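PDB 5H9D: farnesyl pyrophosphate synthetase from Staphylococcus aureus, which probably catalyses elongation of an allylic diphosphate with isopentenyl diphosphate units, dependent on magnesium, to make heptaprenyl diphosphate. Local coordinates for residues Lys19-Ser23 against Phe112-Leu116; Asp210-Phe214 against Val225-Leu229; Phe248-Ile252 against Glu263-Cys267. All blocks are in the same frame, centred on the assembly; numbering follows the deposited sequence.

Overall arrangement
The three contacts follow one another along a largely helical chain. Interaction 1 joins the end of helix 6-20 to helix 103-121, close to the partner subunit. Interactions 2 and 3 lie on the other side of the chain's centre; the centre of interaction 1 is about 32 Å from that of interaction 2 and 44 Å from that of interaction 3. Interaction 2 joins helix 188-215 to the start of helix 227-230. Interaction 3 pairs helices 246-253 and 261-272, with its centre about 14 Å from that of interaction 2. These two touch: Leu-229 packs on Phe-264 and Cys-267. The aspartate-rich motif of interaction 2 thus borders the hairpin of interaction 3, while interaction 1 belongs to the dimer side.

Interaction 1: Lys19-Ser23 against Phe112-Leu116; sequences KAIKS and FLLAL
The N-terminal helix 6-20 packs by its last turn and the loop after it against helix 103-121, where Ala-20 and Ile-21 meet Leu-113 and Leu-116, and Ser-23 meets Phe-112. Most of the contact is apolar, and no hydrogen bond links the two segments. CD1 of Ile-21 touches both leucines. It sits 3.6 Å from CD2 of Leu-113 and 3.8 Å from CD1 of Leu-116. The Ile-21 side chain runs nearly perpendicular to that of Leu-116 and meets Leu-113 at a slant. Leu-116 also faces backbone: both of its methyls lie by the carbonyl oxygen of Ala-20, CD1 nearer than CD2.

These residues belong to the all-helical fold of the trans-prenyl diphosphate synthases. Here the first helix packs against the helical core. Helix 26-38, through Ser-32, and helix 62-85, through Leu-73 and Ala-77, close around the same cluster.

Phe-112 reaches the loop with the far end of its ring. Its CG is trans to the backbone N (chi1 174°), which directs the ring out toward residues 21-23. The carbonyl oxygen of Ile-21 lies at the ring edge, in plane, 3.6 Å from CZ. CB of Ser-23 approaches CZ obliquely at 3.5 Å. One face of the ring is covered from within its own helix by CD1 of Leu-116, 3.8 Å above the plane and shifted toward the rim. Ser-23 turns its hydroxyl to other partners. OG hydrogen-bonds to the backbone N of Asp-25 and to OE2 of Glu-106 of the partner subunit, the subunit 1 family chain. Val-102 of that subunit also packs on Phe-112.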
loop_
_atom_site.group_PDB
_atom_site.type_symbol
_atom_site.label_atom_id
_atom_site.label_comp_id
_atom_site.label_asym_id
_atom_site.label_seq_id
_atom_site.Cartn_x
_atom_site.Cartn_y
_atom_site.Cartn_z
ATOM N N LYS A 19 9.566 8.867 -15.039
ATOM C CA LYS A 19 10.975 8.917 -14.679
ATOM C C LYS A 19 11.206 8.128 -13.378
ATOM O O LYS A 19 12.118 7.299 -13.299
ATOM C CB LYS A 19 11.455 10.345 -14.470
ATOM C CG LYS A 19 12.946 10.413 -14.167
ATOM C CD LYS A 19 13.314 11.721 -13.486
ATOM C CE LYS A 19 14.801 11.794 -13.138
ATOM N NZ LYS A 19 15.153 13.141 -12.612
ATOM N N ALA A 20 10.369 8.387 -12.373
ATOM C CA ALA A 20 10.456 7.736 -11.073
ATOM C C ALA A 20 10.493 6.215 -11.126
ATOM O O ALA A 20 11.032 5.567 -10.249
ATOM C CB ALA A 20 9.299 8.194 -10.212
ATOM N N ILE A 21 9.956 5.651 -12.188
ATOM C CA ILE A 21 9.883 4.215 -12.333
ATOM C C ILE A 21 11.144 3.535 -12.909
ATOM O O ILE A 21 11.332 2.309 -12.817
ATOM C CB ILE A 21 8.583 3.898 -13.146
ATOM C CG1 ILE A 21 7.629 3.144 -12.245
ATOM C CG2 ILE A 21 8.860 3.143 -14.411
ATOM C CD1 ILE A 21 7.439 3.808 -10.946
ATOM N N LYS A 22 12.021 4.339 -13.484
ATOM C CA LYS A 22 13.235 3.799 -14.064
ATOM C C LYS A 22 14.087 3.150 -12.975
ATOM O O LYS A 22 14.223 3.689 -11.867
ATOM C CB LYS A 22 13.958 4.921 -14.819
ATOM C CG LYS A 22 13.112 5.368 -16.005
ATOM C CD LYS A 22 13.778 6.363 -16.922
ATOM C CE LYS A 22 12.930 6.532 -18.197
ATOM N NZ LYS A 22 13.477 7.578 -19.125
ATOM N N SER A 23 14.643 1.980 -13.270
ATOM C CA SER A 23 15.437 1.291 -12.269
ATOM C C SER A 23 16.742 0.667 -12.752
ATOM O O SER A 23 16.919 0.376 -13.923
ATOM C CB SER A 23 14.553 0.207 -11.605
ATOM O OG SER A 23 15.285 -0.824 -10.959
ATOM N N PHE A 112 9.281 -2.112 -4.442
ATOM C CA PHE A 112 9.956 -1.081 -5.215
ATOM C C PHE A 112 9.093 0.189 -5.281
ATOM O O PHE A 112 9.522 1.263 -4.883
ATOM C CB PHE A 112 10.240 -1.672 -6.608
ATOM C CG PHE A 112 10.799 -0.709 -7.609
ATOM C CD1 PHE A 112 12.097 -0.240 -7.497
ATOM C CD2 PHE A 112 10.033 -0.307 -8.709
ATOM C CE1 PHE A 112 12.632 0.612 -8.467
ATOM C CE2 PHE A 112 10.557 0.537 -9.673
ATOM C CZ PHE A 112 11.861 0.998 -9.553
ATOM N N LEU A 113 7.865 0.028 -5.759
ATOM C CA LEU A 113 6.905 1.116 -5.946
ATOM C C LEU A 113 6.638 1.857 -4.667
ATOM O O LEU A 113 6.495 3.079 -4.645
ATOM C CB LEU A 113 5.574 0.568 -6.544
ATOM C CG LEU A 113 5.697 0.070 -7.997
ATOM C CD1 LEU A 113 4.427 -0.501 -8.543
ATOM C CD2 LEU A 113 6.112 1.243 -8.851
ATOM N N LEU A 114 6.574 1.096 -3.589
ATOM C CA LEU A 114 6.303 1.646 -2.278
ATOM C C LEU A 114 7.505 2.445 -1.774
ATOM O O LEU A 114 7.338 3.526 -1.235
ATOM C CB LEU A 114 6.025 0.498 -1.341
ATOM C CG LEU A 114 5.087 0.723 -0.191
ATOM C CD1 LEU A 114 3.681 0.865 -0.750
ATOM C CD2 LEU A 114 5.210 -0.483 0.765
ATOM N N ALA A 115 8.714 1.910 -1.950
ATOM C CA ALA A 115 9.911 2.612 -1.488
ATOM C C ALA A 115 10.045 3.963 -2.175
ATOM O O ALA A 115 10.434 4.955 -1.540
ATOM C CB ALA A 115 11.175 1.764 -1.748
ATOM N N LEU A 116 9.731 3.987 -3.476
ATOM C CA LEU A 116 9.804 5.210 -4.267
ATOM C C LEU A 116 8.792 6.210 -3.714
ATOM O O LEU A 116 9.053 7.411 -3.665
ATOM C CB LEU A 116 9.476 4.923 -5.734
ATOM C CG LEU A 116 10.452 4.149 -6.624
ATOM C CD1 LEU A 116 9.791 3.887 -8.012
ATOM C CD2 LEU A 116 11.780 4.930 -6.712
#

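Interaction 2: Asp210-Phe214 against Val225-Leu229; sequences DVLDF and VGSDL
Gly-226 and Asp-228 give their backbone N-H groups to Asp-213. The bond from Gly-226 N to the carbonyl O of Asp-213 is 3.0 Å long. The second runs from Asp-228 N to OD1 of Asp-213, 3.2 Å, and reaches the carboxylate from above its plane. One aspartate thus holds residues 226-228 through both its backbone and its side chain.

Carboxylates also gather here. OD2 of Asp-213 and OD2 of Asp-228 come very close without a hydrogen bond, and so near an approach of two acceptors is doubtful. The two carboxylate planes are 30° from each other. OD1 of Asp-210 is 4.0 Å from OD2 of Asp-228. OD2 of Asp-210 is hydrogen-bonded to the hydroxyl of Tyr-161.

The apolar part centres on Phe-214. Its CE1 lies 4.0 Å from CA of Gly-226, and its CZ is 4.5 Å from CB of Leu-229. Ile-268 and Ile-271 of helix 261-272 also pack on this ring.

Asp-210 and Asp-213 are the last two aspartates of a DDxxD sequence, the second aspartate-rich motif of the family, which in relatives binds magnesium ions that hold the allylic diphosphate.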
loop_
_atom_site.group_PDB
_atom_site.type_symbol
_atom_site.label_atom_id
_atom_site.label_comp_id
_atom_site.label_asym_id
_atom_site.label_seq_id
_atom_site.Cartn_x
_atom_site.Cartn_y
_atom_site.Cartn_z
ATOM N N ASP A 210 -18.791 -1.588 -5.837
ATOM C CA ASP A 210 -19.561 -2.728 -5.382
ATOM C C ASP A 210 -20.865 -2.871 -6.086
ATOM O O ASP A 210 -21.354 -3.972 -6.284
ATOM C CB ASP A 210 -19.789 -2.667 -3.870
ATOM C CG ASP A 210 -18.490 -2.708 -3.093
ATOM O OD1 ASP A 210 -17.431 -3.079 -3.686
ATOM O OD2 ASP A 210 -18.534 -2.378 -1.887
ATOM N N VAL A 211 -21.454 -1.758 -6.458
ATOM C CA VAL A 211 -22.704 -1.869 -7.172
ATOM C C VAL A 211 -22.376 -2.350 -8.584
ATOM O O VAL A 211 -23.017 -3.265 -9.081
ATOM C CB VAL A 211 -23.461 -0.527 -7.218
ATOM C CG1 VAL A 211 -24.741 -0.691 -8.016
ATOM C CG2 VAL A 211 -23.796 -0.084 -5.818
ATOM N N LEU A 212 -21.344 -1.776 -9.204
ATOM C CA LEU A 212 -20.962 -2.151 -10.561
ATOM C C LEU A 212 -20.414 -3.561 -10.704
ATOM O O LEU A 212 -20.019 -3.980 -11.782
ATOM C CB LEU A 212 -19.932 -1.176 -11.112
ATOM C CG LEU A 212 -20.291 0.282 -11.412
ATOM C CD1 LEU A 212 -19.051 0.974 -11.990
ATOM C CD2 LEU A 212 -21.451 0.353 -12.364
ATOM N N ASP A 213 -20.375 -4.305 -9.619
ATOM C CA ASP A 213 -19.845 -5.646 -9.715
ATOM C C ASP A 213 -20.993 -6.591 -10.058
ATOM O O ASP A 213 -20.771 -7.739 -10.427
ATOM C CB ASP A 213 -19.170 -6.040 -8.394
ATOM C CG ASP A 213 -17.982 -6.967 -8.605
ATOM O OD1 ASP A 213 -18.190 -8.200 -8.705
ATOM O OD2 ASP A 213 -16.839 -6.448 -8.693
ATOM N N PHE A 214 -22.218 -6.083 -9.955
ATOM C CA PHE A 214 -23.414 -6.867 -10.247
ATOM C C PHE A 214 -24.140 -6.336 -11.488
ATOM O O PHE A 214 -24.743 -7.089 -12.248
ATOM C CB PHE A 214 -24.371 -6.818 -9.048
ATOM C CG PHE A 214 -23.894 -7.595 -7.850
ATOM C CD1 PHE A 214 -23.958 -8.989 -7.832
ATOM C CD2 PHE A 214 -23.408 -6.939 -6.722
ATOM C CE1 PHE A 214 -23.552 -9.714 -6.709
ATOM C CE2 PHE A 214 -23.003 -7.659 -5.604
ATOM C CZ PHE A 214 -23.078 -9.051 -5.602
ATOM N N VAL A 225 -18.383 -11.276 -12.709
ATOM C CA VAL A 225 -19.499 -10.476 -12.252
ATOM C C VAL A 225 -19.854 -11.286 -11.005
ATOM O O VAL A 225 -19.763 -12.530 -11.009
ATOM C CB VAL A 225 -20.651 -10.485 -13.305
ATOM C CG1 VAL A 225 -21.089 -11.922 -13.589
ATOM C CG2 VAL A 225 -21.819 -9.635 -12.834
ATOM N N GLY A 226 -20.232 -10.604 -9.931
ATOM C CA GLY A 226 -20.504 -11.319 -8.700
ATOM C C GLY A 226 -19.113 -11.643 -8.183
ATOM O O GLY A 226 -18.924 -12.189 -7.101
ATOM N N SER A 227 -18.131 -11.287 -9.000
ATOM C CA SER A 227 -16.729 -11.490 -8.697
ATOM C C SER A 227 -16.429 -11.344 -7.191
ATOM O O SER A 227 -15.843 -12.239 -6.570
ATOM C CB SER A 227 -15.910 -10.488 -9.516
ATOM O OG SER A 227 -14.523 -10.700 -9.369
ATOM N N ASP A 228 -16.841 -10.217 -6.607
ATOM C CA ASP A 228 -16.630 -9.960 -5.181
ATOM C C ASP A 228 -17.314 -10.979 -4.280
ATOM O O ASP A 228 -16.859 -11.233 -3.174
ATOM C CB ASP A 228 -17.138 -8.577 -4.793
ATOM C CG ASP A 228 -16.309 -7.470 -5.378
ATOM O OD1 ASP A 228 -15.067 -7.607 -5.392
ATOM O OD2 ASP A 228 -16.902 -6.454 -5.805
ATOM N N LEU A 229 -18.422 -11.541 -4.744
ATOM C CA LEU A 229 -19.152 -12.515 -3.960
ATOM C C LEU A 229 -18.499 -13.882 -4.146
ATOM O O LEU A 229 -18.484 -14.708 -3.230
ATOM C CB LEU A 229 -20.601 -12.554 -4.415
ATOM C CG LEU A 229 -21.517 -13.462 -3.616
ATOM C CD1 LEU A 229 -21.467 -13.052 -2.159
ATOM C CD2 LEU A 229 -22.931 -13.376 -4.166
#

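Interaction 3: Phe248-Ile252 against Glu263-Cys267; sequences FKLKI and EFEEC
Lys-251 and Cys-267 meet between the two arms of a helical hairpin, in which helix 246-253 turns back through a short loop into helix 261-272. The short helix segments approach to 11.3 Å and run at 145° to each other, so they are roughly antiparallel and widely spaced. Lys-251, Phe-248 and the glutamates span the distance.

Lys-251 and Glu-263 reach for each other from opposite directions. Lys-251 is extended through its first three torsions, with CG trans to the backbone N. It then bends at its last torsion (chi4 60°). That bend brings NZ to the carboxylate, where it sits 2.8 Å from both OE1 and OE2 of Glu-263. Glu-266 comes in across the lysine at about a right angle. Its OE1 is 3.3 Å from NZ of Lys-251 and completes the salt-bridge network. One ammonium thus has two carboxylate partners, which would be expected to stabilise its positive charge.

Next to the charged ends, apolar groups gather round the Cys-267 sulfur. The aliphatic part of Lys-251 runs beside it, with CG 3.8 Å from SG. The Phe-248 ring approaches the sulfur obliquely. SG is 4.8 Å from the ring centroid and 51° off the ring normal, a sulfur-aromatic contact. CA of Cys-267 sits at the edge of the same ring, in plane. On one face, Ile-252 CG1 of the phenylalanine's own helix lies 3.6 Å above the ring plane, shifted toward the rim. Met-242 of helix 236-243 packs on both Phe-248 and Ile-252. The methyl CD1 of Ile-252 ends 3.6 Å from SG of Cys-267.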
loop_
_atom_site.group_PDB
_atom_site.type_symbol
_atom_site.label_atom_id
_atom_site.label_comp_id
_atom_site.label_asym_id
_atom_site.label_seq_id
_atom_site.Cartn_x
_atom_site.Cartn_y
_atom_site.Cartn_z
ATOM N N PHE A 248 -32.748 -15.112 1.478
ATOM C CA PHE A 248 -31.456 -14.782 0.912
ATOM C C PHE A 248 -30.414 -14.768 2.038
ATOM O O PHE A 248 -29.255 -15.137 1.824
ATOM C CB PHE A 248 -31.532 -13.411 0.227
ATOM C CG PHE A 248 -30.301 -13.050 -0.562
ATOM C CD1 PHE A 248 -30.026 -13.673 -1.773
ATOM C CD2 PHE A 248 -29.413 -12.090 -0.090
ATOM C CE1 PHE A 248 -28.884 -13.341 -2.502
ATOM C CE2 PHE A 248 -28.275 -11.758 -0.809
ATOM C CZ PHE A 248 -28.010 -12.380 -2.012
ATOM N N LYS A 249 -30.819 -14.351 3.233
ATOM C CA LYS A 249 -29.884 -14.324 4.345
ATOM C C LYS A 249 -29.372 -15.738 4.662
ATOM O O LYS A 249 -28.183 -15.951 4.897
ATOM C CB LYS A 249 -30.538 -13.705 5.582
ATOM C CG LYS A 249 -29.578 -13.577 6.751
ATOM C CD LYS A 249 -30.182 -12.821 7.908
ATOM C CE LYS A 249 -29.220 -12.813 9.088
ATOM N NZ LYS A 249 -29.804 -12.124 10.277
ATOM N N LEU A 250 -30.268 -16.712 4.659
ATOM C CA LEU A 250 -29.870 -18.085 4.936
ATOM C C LEU A 250 -29.135 -18.600 3.709
ATOM O O LEU A 250 -28.247 -19.444 3.801
ATOM C CB LEU A 250 -31.113 -18.930 5.232
ATOM C CG LEU A 250 -32.001 -18.292 6.321
ATOM C CD1 LEU A 250 -33.478 -18.675 6.135
ATOM C CD2 LEU A 250 -31.453 -18.706 7.691
ATOM N N LYS A 251 -29.486 -18.053 2.556
ATOM C CA LYS A 251 -28.856 -18.459 1.315
ATOM C C LYS A 251 -27.407 -17.983 1.285
ATOM O O LYS A 251 -26.565 -18.548 0.574
ATOM C CB LYS A 251 -29.639 -17.902 0.127
ATOM C CG LYS A 251 -29.153 -18.419 -1.212
ATOM C CD LYS A 251 -30.218 -18.206 -2.282
ATOM C CE LYS A 251 -29.681 -18.527 -3.674
ATOM N NZ LYS A 251 -29.219 -19.941 -3.759
ATOM N N ILE A 252 -27.125 -16.946 2.075
ATOM C CA ILE A 252 -25.780 -16.386 2.166
ATOM C C ILE A 252 -25.006 -17.030 3.311
ATOM O O ILE A 252 -23.800 -17.209 3.217
ATOM C CB ILE A 252 -25.828 -14.842 2.336
ATOM C CG1 ILE A 252 -26.342 -14.203 1.031
ATOM C CG2 ILE A 252 -24.437 -14.291 2.687
ATOM C CD1 ILE A 252 -25.463 -14.470 -0.190
ATOM N N GLU A 263 -25.012 -21.800 -7.101
ATOM C CA GLU A 263 -25.605 -21.198 -5.915
ATOM C C GLU A 263 -25.167 -19.736 -5.973
ATOM O O GLU A 263 -25.900 -18.829 -5.593
ATOM C CB GLU A 263 -25.116 -21.893 -4.634
ATOM C CG GLU A 263 -26.173 -22.811 -3.996
ATOM C CD GLU A 263 -27.218 -22.061 -3.158
ATOM O OE1 GLU A 263 -28.374 -22.539 -3.055
ATOM O OE2 GLU A 263 -26.885 -21.002 -2.579
ATOM N N PHE A 264 -23.960 -19.528 -6.483
ATOM C CA PHE A 264 -23.422 -18.196 -6.645
ATOM C C PHE A 264 -24.223 -17.458 -7.719
ATOM O O PHE A 264 -24.760 -16.373 -7.480
ATOM C CB PHE A 264 -21.963 -18.289 -7.058
ATOM C CG PHE A 264 -21.023 -18.375 -5.906
ATOM C CD1 PHE A 264 -20.812 -17.274 -5.091
ATOM C CD2 PHE A 264 -20.333 -19.545 -5.642
ATOM C CE1 PHE A 264 -19.924 -17.336 -4.030
ATOM C CE2 PHE A 264 -19.441 -19.615 -4.581
ATOM C CZ PHE A 264 -19.235 -18.509 -3.774
ATOM N N GLU A 265 -24.287 -18.043 -8.911
ATOM C CA GLU A 265 -25.046 -17.435 -9.996
ATOM C C GLU A 265 -26.417 -17.036 -9.461
ATOM O O GLU A 265 -26.870 -15.911 -9.666
ATOM C CB GLU A 265 -25.215 -18.431 -11.147
ATOM C CG GLU A 265 -24.050 -18.497 -12.130
ATOM C CD GLU A 265 -24.299 -17.664 -13.387
ATOM O OE1 GLU A 265 -23.494 -17.774 -14.343
ATOM O OE2 GLU A 265 -25.297 -16.902 -13.415
ATOM N N GLU A 266 -27.069 -17.962 -8.761
ATOM C CA GLU A 266 -28.390 -17.705 -8.202
ATOM C C GLU A 266 -28.388 -16.444 -7.340
ATOM O O GLU A 266 -29.272 -15.597 -7.472
ATOM C CB GLU A 266 -28.867 -18.914 -7.380
ATOM C CG GLU A 266 -30.140 -19.553 -7.934
ATOM C CD GLU A 266 -31.132 -19.965 -6.847
ATOM O OE1 GLU A 266 -31.473 -19.109 -5.999
ATOM O OE2 GLU A 266 -31.577 -21.139 -6.848
ATOM N N CYS A 267 -27.387 -16.331 -6.466
ATOM C CA CYS A 267 -27.240 -15.177 -5.580
ATOM C C CYS A 267 -26.988 -13.879 -6.324
ATOM O O CYS A 267 -27.701 -12.905 -6.118
ATOM C CB CYS A 267 -26.105 -15.401 -4.579
ATOM S SG CYS A 267 -26.606 -16.318 -3.120
#